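Local coordinates for aluminum resistance protein (Clostridium novyi, PDB 3I16) that is probably a pyridoxal-5'-phosphate-dependent carbon-sulfur lyase of the methionine gamma-lyase family and may take part in aluminum resistance, at residues G115-S120 with E175-V180; E165-V170 with D204-I209; D198-V203 with T231-D236; E223-K228 with I243-G248. All coordinates share one frame; numbering follows the deposited sequence. Where two conformers were deposited one is given.

Interaction 1: G115-S120 with E175-V180; sequences GNTMLS and ESITLV
T117 and I177 pair side by side on neighbouring parallel strands of the seven-stranded mixed sheet of the PLP-dependent aminotransferase-type fold. Their side chains lie on the same face and cross obliquely. Methyl CG2 of T117 meets CG1 of I177 at 3.7 Å. T117 holds CG2 anti to its backbone N, and this sets OG1 beside that N, turned to S176. There T117 OG1 lies 2.7 Å from S176 OG. D174 also bonds the S176 hydroxyl, and N150 makes a weak bond to T117 OG1. L119 follows on the same face, where its CB packs on CG2 of I177 and, more loosely, on CG2 of V180. Helix 164-173 covers this face through V170 and L171. M118 and L179 point to the other face, where CB of M118 touches CD2 of L179 and L108 of helix 100-111 packs on both.

A beta bulge between T117 and M118 shifts the pairing by one residue, so T178 is the extra residue. T178 N donates to T117 O at 3.0 Å. After the bulge, L119 N donates to L179 O at 3.0 Å. Before it, T117 N donates a hydrogen bond to S176 O at 3.0 Å.

Just before strand 117-120, N116 crosses T178 at about a right angle. The amide carbon CG of N116 sits 3.5 Å from OG1 of T178, and OD1 of N116 is bonded by R113 N. A water joins N116 ND2 to S176 O, 3.0 Å from each.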
loop_
_atom_site.group_PDB
_atom_site.type_symbol
_atom_site.label_atom_id
_atom_site.label_comp_id
_atom_site.label_asym_id
_atom_site.label_seq_id
_atom_site.Cartn_x
_atom_site.Cartn_y
_atom_site.Cartn_z
ATOM N N GLY B 115 41.941 -9.278 -6.575
ATOM C CA GLY B 115 43.225 -9.271 -5.897
ATOM C C GLY B 115 43.107 -9.179 -4.390
ATOM O O GLY B 115 43.978 -9.670 -3.663
ATOM N N ASN B 116 42.058 -8.538 -3.897
ATOM C CA ASN B 116 41.852 -8.446 -2.461
ATOM C C ASN B 116 41.495 -9.825 -1.912
ATOM O O ASN B 116 40.951 -10.695 -2.606
ATOM C CB ASN B 116 40.661 -7.550 -2.110
ATOM C CG ASN B 116 40.824 -6.096 -2.504
ATOM O OD1 ASN B 116 39.847 -5.370 -2.460
ATOM N ND2 ASN B 116 42.030 -5.656 -2.852
ATOM N N THR B 117 41.740 -9.982 -0.629
ATOM C CA THR B 117 41.411 -11.198 0.080
ATOM C C THR B 117 40.599 -10.812 1.292
ATOM O O THR B 117 40.930 -9.820 1.961
ATOM C CB THR B 117 42.695 -11.911 0.550
ATOM O OG1 THR B 117 43.475 -12.251 -0.587
ATOM C CG2 THR B 117 42.385 -13.181 1.353
HETATM N N MSE B 118 39.553 -11.588 1.586
HETATM C CA MSE B 118 38.764 -11.376 2.794
HETATM C C MSE B 118 39.128 -12.498 3.747
HETATM O O MSE B 118 39.490 -13.610 3.310
HETATM C CB MSE B 118 37.250 -11.366 2.526
HETATM C CG MSE B 118 36.661 -12.713 2.116
HETATM SE SE MSE B 118 34.728 -12.683 1.978
HETATM C CE MSE B 118 34.280 -12.537 3.803
ATOM N N LEU B 119 39.014 -12.204 5.045
ATOM C CA LEU B 119 39.331 -13.156 6.094
ATOM C C LEU B 119 38.195 -13.272 7.113
ATOM O O LEU B 119 37.913 -12.325 7.843
ATOM C CB LEU B 119 40.617 -12.735 6.830
ATOM C CG LEU B 119 41.074 -13.638 7.981
ATOM C CD1 LEU B 119 41.462 -15.059 7.493
ATOM C CD2 LEU B 119 42.236 -12.986 8.772
ATOM N N SER B 120 37.560 -14.436 7.155
ATOM C CA SER B 120 36.522 -14.717 8.145
ATOM C C SER B 120 37.201 -15.243 9.381
ATOM O O SER B 120 37.920 -16.237 9.317
ATOM C CB SER B 120 35.516 -15.731 7.617
ATOM O OG SER B 120 34.740 -15.088 6.644
ATOM N N GLU B 175 49.447 -9.669 3.051
ATOM C CA GLU B 175 49.177 -8.253 2.915
ATOM C C GLU B 175 48.055 -7.933 1.936
ATOM O O GLU B 175 47.647 -6.781 1.863
ATOM C CB GLU B 175 50.471 -7.497 2.536
ATOM C CG GLU B 175 51.487 -7.543 3.656
ATOM C CD GLU B 175 52.803 -6.855 3.352
ATOM O OE1 GLU B 175 52.982 -6.303 2.249
ATOM O OE2 GLU B 175 53.668 -6.879 4.248
ATOM N N SER B 176 47.554 -8.924 1.185
ATOM C CA SER B 176 46.420 -8.704 0.258
ATOM C C SER B 176 45.072 -8.713 0.988
ATOM O O SER B 176 44.046 -8.394 0.377
ATOM C CB SER B 176 46.391 -9.770 -0.845
ATOM O OG SER B 176 45.904 -11.015 -0.369
ATOM N N ILE B 177 45.063 -9.127 2.263
ATOM C CA ILE B 177 43.844 -9.128 3.058
ATOM C C ILE B 177 43.447 -7.685 3.390
ATOM O O ILE B 177 44.179 -6.962 4.098
ATOM C CB ILE B 177 43.981 -9.941 4.358
ATOM C CG1 ILE B 177 44.210 -11.427 4.045
ATOM C CG2 ILE B 177 42.743 -9.750 5.210
ATOM C CD1 ILE B 177 44.620 -12.263 5.240
ATOM N N THR B 178 42.306 -7.263 2.851
ATOM C CA THR B 178 41.825 -5.900 3.041
ATOM C C THR B 178 40.530 -5.792 3.819
ATOM O O THR B 178 40.083 -4.674 4.115
ATOM C CB THR B 178 41.611 -5.206 1.687
ATOM O OG1 THR B 178 40.614 -5.911 0.936
ATOM C CG2 THR B 178 42.943 -5.127 0.887
ATOM N N LEU B 179 39.922 -6.933 4.138
ATOM C CA LEU B 179 38.670 -6.960 4.876
ATOM C C LEU B 179 38.611 -8.156 5.794
ATOM O O LEU B 179 38.995 -9.246 5.389
ATOM C CB LEU B 179 37.495 -6.980 3.905
ATOM C CG LEU B 179 36.071 -6.996 4.473
ATOM C CD1 LEU B 179 35.140 -6.237 3.532
ATOM C CD2 LEU B 179 35.614 -8.409 4.716
ATOM N N VAL B 180 38.161 -7.937 7.035
ATOM C CA VAL B 180 37.961 -9.015 8.008
ATOM C C VAL B 180 36.457 -9.075 8.276
ATOM O O VAL B 180 35.819 -8.048 8.555
ATOM C CB VAL B 180 38.795 -8.827 9.320
ATOM C CG1 VAL B 180 38.301 -9.746 10.478
ATOM C CG2 VAL B 180 40.273 -9.105 9.061
HETATM O O HOH W 1 44.685 -6.648 -2.013
#

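Interaction 2: E165-V170 with D204-I209; sequences EEIEKV and DCVKNI
E168 and C205 make the tightest contact between these two helices, which run in roughly the same direction. The axes of segments 165-170 and 204-209 approach to 9.6 Å and cross at -26°.

Most of the contact is van der Waals. CG of E168 lies 3.4 Å from SG of C205. C205 holds SG anti to its backbone N (chi1 174°), and this carries the sulfur across toward the glutamate chain. The same CG of E168 meets the terminal methyl CD1 of I209 at 4.1 Å, with the two side chains at about a right angle. Deeper in, CG2 of I167 touches CG2 of V206 at 4.1 Å and also faces C205 SG. The I167 and V206 side chains cross at a slant.

The polar contacts run through water. One water donates to C205 O at 2.8 Å and accepts from N208 ND2. Its bond to E168 OE2 is weak. It bridges the two helices, though weakly on the E168 side.

V206 also packs on C215 of strand 214-218, and V170 packs on strand 177-183. Both helices thus lie on one face of the parallel part of the sheet. This is the alpha/beta layering of the PLP-dependent aminotransferase-type fold, away from the annotated sites.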
loop_
_atom_site.group_PDB
_atom_site.type_symbol
_atom_site.label_atom_id
_atom_site.label_comp_id
_atom_site.label_asym_id
_atom_site.label_seq_id
_atom_site.Cartn_x
_atom_site.Cartn_y
_atom_site.Cartn_z
ATOM N N GLU B 165 45.881 -14.710 18.173
ATOM C CA GLU B 165 47.248 -14.979 17.734
ATOM C C GLU B 165 47.273 -15.495 16.305
ATOM O O GLU B 165 48.115 -15.088 15.520
ATOM C CB GLU B 165 47.953 -15.954 18.677
ATOM C CG GLU B 165 47.985 -15.449 20.135
ATOM C CD GLU B 165 48.944 -16.206 21.031
ATOM O OE1 GLU B 165 49.625 -17.144 20.553
ATOM O OE2 GLU B 165 49.022 -15.848 22.231
ATOM N N GLU B 166 46.339 -16.374 15.948
ATOM C CA GLU B 166 46.280 -16.882 14.577
ATOM C C GLU B 166 45.823 -15.776 13.600
ATOM O O GLU B 166 46.357 -15.668 12.494
ATOM C CB GLU B 166 45.368 -18.119 14.510
ATOM C CG GLU B 166 45.389 -18.865 13.171
ATOM C CD GLU B 166 46.745 -19.453 12.830
ATOM O OE1 GLU B 166 47.591 -19.608 13.744
ATOM O OE2 GLU B 166 46.963 -19.783 11.646
ATOM N N ILE B 167 44.846 -14.960 14.004
ATOM C CA ILE B 167 44.383 -13.839 13.166
ATOM C C ILE B 167 45.584 -12.955 12.802
ATOM O O ILE B 167 45.858 -12.691 11.625
ATOM C CB ILE B 167 43.269 -13.015 13.873
ATOM C CG1 ILE B 167 41.965 -13.820 13.945
ATOM C CG2 ILE B 167 42.986 -11.701 13.126
ATOM C CD1 ILE B 167 40.948 -13.230 14.833
ATOM N N GLU B 168 46.321 -12.521 13.817
ATOM C CA GLU B 168 47.538 -11.733 13.605
ATOM C C GLU B 168 48.511 -12.386 12.621
ATOM O O GLU B 168 49.005 -11.731 11.697
ATOM C CB GLU B 168 48.267 -11.531 14.927
ATOM C CG GLU B 168 47.581 -10.556 15.849
ATOM C CD GLU B 168 48.305 -10.394 17.171
ATOM O OE1 GLU B 168 49.442 -10.887 17.289
ATOM O OE2 GLU B 168 47.727 -9.786 18.099
ATOM N N LYS B 169 48.805 -13.666 12.847
ATOM C CA LYS B 169 49.720 -14.417 11.970
ATOM C C LYS B 169 49.239 -14.457 10.522
ATOM O O LYS B 169 50.031 -14.319 9.595
ATOM C CB LYS B 169 49.905 -15.850 12.474
ATOM C CG LYS B 169 50.739 -16.762 11.552
ATOM C CD LYS B 169 50.858 -18.173 12.150
ATOM C CE LYS B 169 51.815 -19.060 11.359
ATOM N NZ LYS B 169 51.459 -19.134 9.914
ATOM N N VAL B 170 47.946 -14.669 10.323
ATOM C CA VAL B 170 47.397 -14.741 8.964
ATOM C C VAL B 170 47.467 -13.378 8.276
ATOM O O VAL B 170 47.898 -13.286 7.123
ATOM C CB VAL B 170 45.987 -15.353 8.973
ATOM C CG1 VAL B 170 45.325 -15.218 7.591
ATOM C CG2 VAL B 170 46.087 -16.835 9.443
ATOM N N ASP B 204 40.496 -4.409 17.583
ATOM C CA ASP B 204 41.792 -3.901 18.071
ATOM C C ASP B 204 42.984 -4.715 17.558
ATOM O O ASP B 204 44.019 -4.167 17.187
ATOM C CB ASP B 204 41.826 -3.845 19.603
ATOM C CG ASP B 204 40.884 -2.817 20.158
ATOM O OD1 ASP B 204 40.355 -2.020 19.369
ATOM O OD2 ASP B 204 40.671 -2.799 21.379
ATOM N N CYS B 205 42.824 -6.025 17.526
ATOM C CA CYS B 205 43.869 -6.902 17.041
ATOM C C CYS B 205 44.174 -6.675 15.544
ATOM O O CYS B 205 45.344 -6.554 15.132
ATOM C CB CYS B 205 43.419 -8.338 17.296
ATOM S SG CYS B 205 44.461 -9.595 16.633
ATOM N N VAL B 206 43.125 -6.632 14.736
ATOM C CA VAL B 206 43.272 -6.444 13.284
ATOM C C VAL B 206 43.914 -5.089 12.931
ATOM O O VAL B 206 44.874 -5.027 12.150
ATOM C CB VAL B 206 41.906 -6.574 12.568
ATOM C CG1 VAL B 206 41.988 -6.106 11.086
ATOM C CG2 VAL B 206 41.384 -7.999 12.676
ATOM N N LYS B 207 43.360 -4.015 13.501
ATOM C CA LYS B 207 43.831 -2.659 13.268
ATOM C C LYS B 207 45.286 -2.467 13.742
ATOM O O LYS B 207 46.024 -1.638 13.211
ATOM C CB LYS B 207 42.928 -1.651 13.983
ATOM C CG LYS B 207 41.477 -1.584 13.523
ATOM C CD LYS B 207 41.335 -1.051 12.141
ATOM C CE LYS B 207 39.872 -0.951 11.768
ATOM N NZ LYS B 207 39.708 -0.405 10.407
ATOM N N ASN B 208 45.694 -3.229 14.751
ATOM C CA ASN B 208 47.080 -3.159 15.223
ATOM C C ASN B 208 48.065 -3.718 14.191
ATOM O O ASN B 208 49.238 -3.370 14.227
ATOM C CB ASN B 208 47.259 -3.887 16.556
ATOM C CG ASN B 208 48.661 -3.753 17.087
ATOM O OD1 ASN B 208 49.163 -2.636 17.258
ATOM N ND2 ASN B 208 49.317 -4.886 17.336
ATOM N N ILE B 209 47.598 -4.586 13.290
ATOM C CA ILE B 209 48.445 -5.119 12.226
ATOM C C ILE B 209 48.407 -4.130 11.064
ATOM O O ILE B 209 49.453 -3.692 10.614
ATOM C CB ILE B 209 48.015 -6.529 11.786
ATOM C CG1 ILE B 209 48.081 -7.514 12.963
ATOM C CG2 ILE B 209 48.895 -7.046 10.667
ATOM C CD1 ILE B 209 49.378 -7.495 13.763
HETATM O O HOH W 2 47.496 -7.324 16.814
#

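Interaction 3: D198-V203 with T231-D236. With EDO (1,2-ethanediol), chain N.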
loop_
_atom_site.group_PDB
_atom_site.type_symbol
_atom_site.label_atom_id
_atom_site.label_comp_id
_atom_site.label_asym_id
_atom_site.label_seq_id
_atom_site.Cartn_x
_atom_site.Cartn_y
_atom_site.Cartn_z
ATOM N N ASP B 198 34.184 -9.153 22.794
ATOM C CA ASP B 198 34.922 -10.080 21.917
ATOM C C ASP B 198 35.116 -9.423 20.557
ATOM O O ASP B 198 36.151 -9.571 19.930
ATOM C CB ASP B 198 34.168 -11.400 21.705
ATOM C CG ASP B 198 33.878 -12.172 23.021
ATOM O OD1 ASP B 198 34.761 -12.285 23.880
ATOM O OD2 ASP B 198 32.749 -12.693 23.169
ATOM N N ILE B 199 34.099 -8.706 20.090
ATOM C CA ILE B 199 34.182 -8.020 18.814
ATOM C C ILE B 199 35.244 -6.929 18.896
ATOM O O ILE B 199 36.061 -6.801 17.987
ATOM C CB ILE B 199 32.821 -7.454 18.369
ATOM C CG1 ILE B 199 31.884 -8.619 18.013
ATOM C CG2 ILE B 199 33.013 -6.509 17.163
ATOM C CD1 ILE B 199 30.398 -8.263 17.827
ATOM N N LYS B 200 35.259 -6.180 20.001
ATOM C CA LYS B 200 36.273 -5.163 20.219
ATOM C C LYS B 200 37.673 -5.787 20.193
ATOM O O LYS B 200 38.577 -5.248 19.575
ATOM C CB LYS B 200 36.087 -4.458 21.567
ATOM C CG LYS B 200 37.090 -3.303 21.804
ATOM C CD LYS B 200 36.878 -2.633 23.144
ATOM C CE LYS B 200 37.688 -1.323 23.263
ATOM N NZ LYS B 200 39.131 -1.476 22.984
ATOM N N SER B 201 37.860 -6.914 20.862
ATOM C CA SER B 201 39.192 -7.519 20.895
ATOM C C SER B 201 39.660 -7.895 19.480
ATOM O O SER B 201 40.819 -7.741 19.180
ATOM C CB SER B 201 39.251 -8.720 21.855
ATOM O OG SER B 201 38.583 -9.817 21.281
ATOM N N ILE B 202 38.756 -8.353 18.609
ATOM C CA ILE B 202 39.118 -8.670 17.220
ATOM C C ILE B 202 39.478 -7.386 16.450
ATOM O O ILE B 202 40.524 -7.304 15.785
ATOM C CB ILE B 202 37.992 -9.436 16.460
ATOM C CG1 ILE B 202 37.739 -10.828 17.079
ATOM C CG2 ILE B 202 38.346 -9.545 14.984
ATOM C CD1 ILE B 202 36.437 -11.519 16.568
ATOM N N VAL B 203 38.636 -6.372 16.556
ATOM C CA VAL B 203 38.920 -5.111 15.851
ATOM C C VAL B 203 40.270 -4.545 16.273
ATOM O O VAL B 203 41.130 -4.273 15.401
ATOM C CB VAL B 203 37.798 -4.093 16.015
ATOM C CG1 VAL B 203 38.168 -2.775 15.345
ATOM C CG2 VAL B 203 36.526 -4.663 15.426
ATOM N N THR B 231 29.624 -1.107 15.950
ATOM C CA THR B 231 30.114 0.167 15.446
ATOM C C THR B 231 30.617 1.078 16.587
ATOM O O THR B 231 31.322 2.045 16.331
ATOM C CB THR B 231 29.010 0.876 14.626
ATOM O OG1 THR B 231 27.785 0.830 15.371
ATOM C CG2 THR B 231 28.788 0.160 13.280
ATOM N N ASP B 232 30.245 0.779 17.829
ATOM C CA ASP B 232 30.706 1.520 18.990
ATOM C C ASP B 232 32.054 0.966 19.458
ATOM O O ASP B 232 32.683 1.572 20.319
ATOM C CB ASP B 232 29.681 1.449 20.141
ATOM C CG ASP B 232 28.370 2.105 19.797
ATOM O OD1 ASP B 232 28.412 3.281 19.397
ATOM O OD2 ASP B 232 27.300 1.453 19.907
ATOM N N VAL B 233 32.492 -0.182 18.928
ATOM C CA VAL B 233 33.799 -0.739 19.317
ATOM C C VAL B 233 34.757 -0.911 18.127
ATOM O O VAL B 233 35.628 -1.798 18.135
ATOM C CB VAL B 233 33.671 -2.034 20.197
ATOM C CG1 VAL B 233 33.017 -1.675 21.544
ATOM C CG2 VAL B 233 32.902 -3.149 19.502
ATOM N N GLY B 234 34.585 -0.064 17.108
ATOM C CA GLY B 234 35.507 -0.005 15.970
ATOM C C GLY B 234 35.137 -0.668 14.648
ATOM O O GLY B 234 35.949 -0.666 13.738
ATOM N N ALA B 235 33.939 -1.227 14.520
ATOM C CA ALA B 235 33.520 -1.842 13.267
ATOM C C ALA B 235 33.392 -0.736 12.230
ATOM O O ALA B 235 32.831 0.313 12.522
ATOM C CB ALA B 235 32.168 -2.565 13.437
ATOM N N ASP B 236 33.904 -0.972 11.026
ATOM C CA ASP B 236 33.792 -0.011 9.940
ATOM C C ASP B 236 32.446 -0.126 9.251
ATOM O O ASP B 236 31.969 0.819 8.620
ATOM C CB ASP B 236 34.905 -0.264 8.907
ATOM C CG ASP B 236 36.295 -0.068 9.494
ATOM O OD1 ASP B 236 36.667 1.081 9.754
ATOM O OD2 ASP B 236 37.022 -1.055 9.696
HETATM C C1 EDO N . 32.079 -16.037 22.691
HETATM O O1 EDO N . 32.646 -17.162 23.364
HETATM C C2 EDO N . 31.194 -15.288 23.673
HETATM O O2 EDO N . 31.966 -14.775 24.760
#
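V233 lies against K200 of helix 196-209, and no hydrogen bond crosses this contact between helix and loop.

The van der Waals contacts centre on V233. Its CB is 3.7 Å from CB of K200, and the two side chains cross at about a right angle. V233 has CG1 anti to the carbonyl carbon (chi1 -65°), which sets CG2 between backbone N and carbonyl carbon. From there CG2 lies over the backbone N of K200 and meets CG2 of I199 at 4.1 Å. V203, one turn further along the helix, faces the loop backbone. Its CG1 is 3.5 Å from G234 O, and its CB is 3.8 Å from V233 O. G234 takes a positive phi of 102° and brings its backbone close to V203.

The polar groups are bonded away from this contact. The amine of K200 leads off to a salt bridge with D204. D198 O takes two bonds from the same face of its plane, from S201 OG at 2.8 Å and from I202 N. D198 OD2 accepts from O2 of a bound 1,2-ethanediol at 2.7 Å, and L195 N also bonds that carboxylate oxygen. The diol, also hydrogen-bonded to K161 NZ, probably came from the crystallisation liquor.

The loop 231-236 leads into strand 237-241. V203 and A235 pack on C215 and V217 of strand 214-218, respectively, so helix 196-209 and the loop meet beside that strand.

Interaction 4: E223-K228 with I243-G248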
loop_
_atom_site.group_PDB
_atom_site.type_symbol
_atom_site.label_atom_id
_atom_site.label_comp_id
_atom_site.label_asym_id
_atom_site.label_seq_id
_atom_site.Cartn_x
_atom_site.Cartn_y
_atom_site.Cartn_z
ATOM N N GLU B 223 21.092 -6.968 17.422
ATOM C CA GLU B 223 20.673 -5.588 17.623
ATOM C C GLU B 223 19.937 -5.430 18.947
ATOM O O GLU B 223 19.072 -6.238 19.294
ATOM C CB GLU B 223 19.784 -5.080 16.480
ATOM C CG GLU B 223 20.380 -5.197 15.092
ATOM C CD GLU B 223 20.109 -6.509 14.382
ATOM O OE1 GLU B 223 19.554 -7.452 14.993
ATOM O OE2 GLU B 223 20.511 -6.610 13.205
ATOM N N PHE B 224 20.347 -4.420 19.707
ATOM C CA PHE B 224 19.771 -4.095 21.016
ATOM C C PHE B 224 19.954 -5.142 22.152
ATOM O O PHE B 224 19.294 -5.067 23.188
ATOM C CB PHE B 224 18.321 -3.658 20.850
ATOM C CG PHE B 224 18.153 -2.561 19.818
ATOM C CD1 PHE B 224 18.758 -1.337 19.999
ATOM C CD2 PHE B 224 17.427 -2.777 18.670
ATOM C CE1 PHE B 224 18.626 -0.335 19.049
ATOM C CE2 PHE B 224 17.299 -1.781 17.710
ATOM C CZ PHE B 224 17.894 -0.558 17.905
HETATM N N MSE B 225 20.902 -6.058 21.989
HETATM C CA MSE B 225 21.225 -7.013 23.050
HETATM C C MSE B 225 22.066 -6.349 24.135
HETATM O O MSE B 225 22.094 -6.811 25.289
HETATM C CB MSE B 225 21.985 -8.212 22.498
HETATM C CG MSE B 225 21.224 -9.087 21.541
HETATM SE SE MSE B 225 19.717 -10.034 22.327
HETATM C CE MSE B 225 18.375 -8.673 22.105
ATOM N N ASP B 226 22.767 -5.283 23.759
ATOM C CA ASP B 226 23.633 -4.575 24.674
ATOM C C ASP B 226 23.370 -3.107 24.405
ATOM O O ASP B 226 22.635 -2.769 23.479
ATOM C CB ASP B 226 25.104 -4.959 24.400
ATOM C CG ASP B 226 26.060 -4.467 25.469
ATOM O OD1 ASP B 226 25.900 -4.839 26.638
ATOM O OD2 ASP B 226 26.958 -3.683 25.142
ATOM N N THR B 227 23.938 -2.237 25.234
ATOM C CA THR B 227 23.795 -0.808 25.059
ATOM C C THR B 227 24.734 -0.325 23.947
ATOM O O THR B 227 24.557 0.786 23.435
ATOM C CB THR B 227 24.089 -0.027 26.349
ATOM O OG1 THR B 227 25.405 -0.346 26.791
ATOM C CG2 THR B 227 23.103 -0.401 27.438
ATOM N N LYS B 228 25.728 -1.143 23.604
ATOM C CA LYS B 228 26.631 -0.864 22.489
ATOM C C LYS B 228 26.372 -1.804 21.309
ATOM O O LYS B 228 25.845 -2.907 21.468
ATOM C CB LYS B 228 28.095 -1.041 22.917
ATOM C CG LYS B 228 28.592 -0.024 23.919
ATOM C CD LYS B 228 30.107 -0.096 24.067
ATOM C CE LYS B 228 30.628 1.051 24.905
ATOM N NZ LYS B 228 29.996 1.048 26.236
ATOM N N ILE B 243 13.809 -7.997 8.980
ATOM C CA ILE B 243 12.803 -8.915 9.495
ATOM C C ILE B 243 13.319 -9.709 10.709
ATOM O O ILE B 243 12.711 -10.703 11.093
ATOM C CB ILE B 243 12.109 -9.785 8.410
ATOM C CG1 ILE B 243 13.021 -10.839 7.815
ATOM C CG2 ILE B 243 11.488 -8.866 7.313
ATOM C CD1 ILE B 243 12.277 -11.741 6.786
ATOM N N LYS B 244 14.470 -9.286 11.263
ATOM C CA LYS B 244 14.976 -9.831 12.516
ATOM C C LYS B 244 14.761 -8.695 13.525
ATOM O O LYS B 244 13.849 -7.919 13.355
ATOM C CB LYS B 244 16.432 -10.276 12.432
ATOM C CG LYS B 244 16.693 -11.348 11.405
ATOM C CD LYS B 244 18.127 -11.823 11.485
ATOM C CE LYS B 244 18.444 -12.789 10.356
ATOM N NZ LYS B 244 17.451 -13.895 10.289
ATOM N N ASN B 245 15.590 -8.600 14.563
ATOM C CA ASN B 245 15.404 -7.621 15.654
ATOM C C ASN B 245 15.021 -6.179 15.292
ATOM O O ASN B 245 14.023 -5.656 15.779
ATOM C CB ASN B 245 16.675 -7.517 16.520
ATOM C CG ASN B 245 17.187 -8.860 17.035
ATOM O OD1 ASN B 245 16.908 -9.901 16.460
ATOM N ND2 ASN B 245 17.992 -8.819 18.106
ATOM N N ILE B 246 15.829 -5.534 14.456
ATOM C CA ILE B 246 15.702 -4.081 14.218
ATOM C C ILE B 246 14.453 -3.620 13.500
ATOM O O ILE B 246 14.134 -2.422 13.490
ATOM C CB ILE B 246 17.001 -3.512 13.568
ATOM C CG1 ILE B 246 17.120 -2.002 13.800
ATOM C CG2 ILE B 246 17.089 -3.879 12.083
ATOM C CD1 ILE B 246 18.547 -1.485 13.798
ATOM N N GLY B 247 13.755 -4.548 12.867
ATOM C CA GLY B 247 12.460 -4.239 12.249
ATOM C C GLY B 247 11.312 -4.230 13.264
ATOM O O GLY B 247 10.177 -3.906 12.899
ATOM N N GLY B 248 11.587 -4.659 14.497
ATOM C CA GLY B 248 10.614 -4.619 15.608
ATOM C C GLY B 248 9.334 -5.376 15.356
ATOM O O GLY B 248 8.272 -5.004 15.867
#
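N245 reaches E223 with a single direct hydrogen bond. Its ND2 donates to E223 O at 3.0 Å, with an N-H...O angle of 166°. The donor lies in the carbonyl plane, on a lone pair, and the oxygen lies close to the amide plane of N245. The E223 carboxylate comes back beside the same residue. Its chain bends at chi2 (89°), and this brings OE1 to 3.3 Å from CB of N245. The carboxylate and amide planes are turned 60° apart. CG of E223 also packs on CB of I246 at 4.1 Å, with the side chains about perpendicular. I246 turns its CG1 branch to F224, where CG1 lies 3.9 Å from ring atom CE2. M225 adds its terminal methyl CE, 4.0 Å from N245 ND2.

The two segments are loops that precede and follow strand 237-241 in the chain, in the large domain of the PLP-dependent aminotransferase-type fold. K244, next to N245, belongs to the pyridoxal-5'-phosphate pocket. By analogy with the family it is probably the lysine that forms the Schiff base with the cofactor. The side chain of E223 is about 9 Å from the bound cofactor.

Further out, Y256 OH bonds E223 OE2, and Y221 O takes a weak bond from N245 ND2. F224 N is bonded to E229 OE2. The F224 ring touches A297 of helix 287-318 and V48 of helix 17-54. I246 packs on Y82 and F86 of helix 73-86 and on L294 of helix 287-318.

Interaction 1 lies in the large sheet, interaction 2 packs on it, and interaction 3 continues along helix 196-209. Interactions 1 and 2 have centres 12 Å apart and touch directly: V170 CG1 lies 3.8 Å from I177 CD1, and V206 CG2 lies 3.9 Å from V180 CG2. Interactions 2 and 3 share helix 196-209 and are joined by a salt bridge from K207 NZ to D236 OD2, 2.9 Å long. Interaction 4 meets interaction 3 where V233 CG1 packs on K228 CD at 4.2 Å. It alone holds a residue of the pyridoxal-5'-phosphate pocket, K244. The side chains of I199 in interaction 3 and M118 in interaction 1 are about 11 Å and 12 Å from the cofactor.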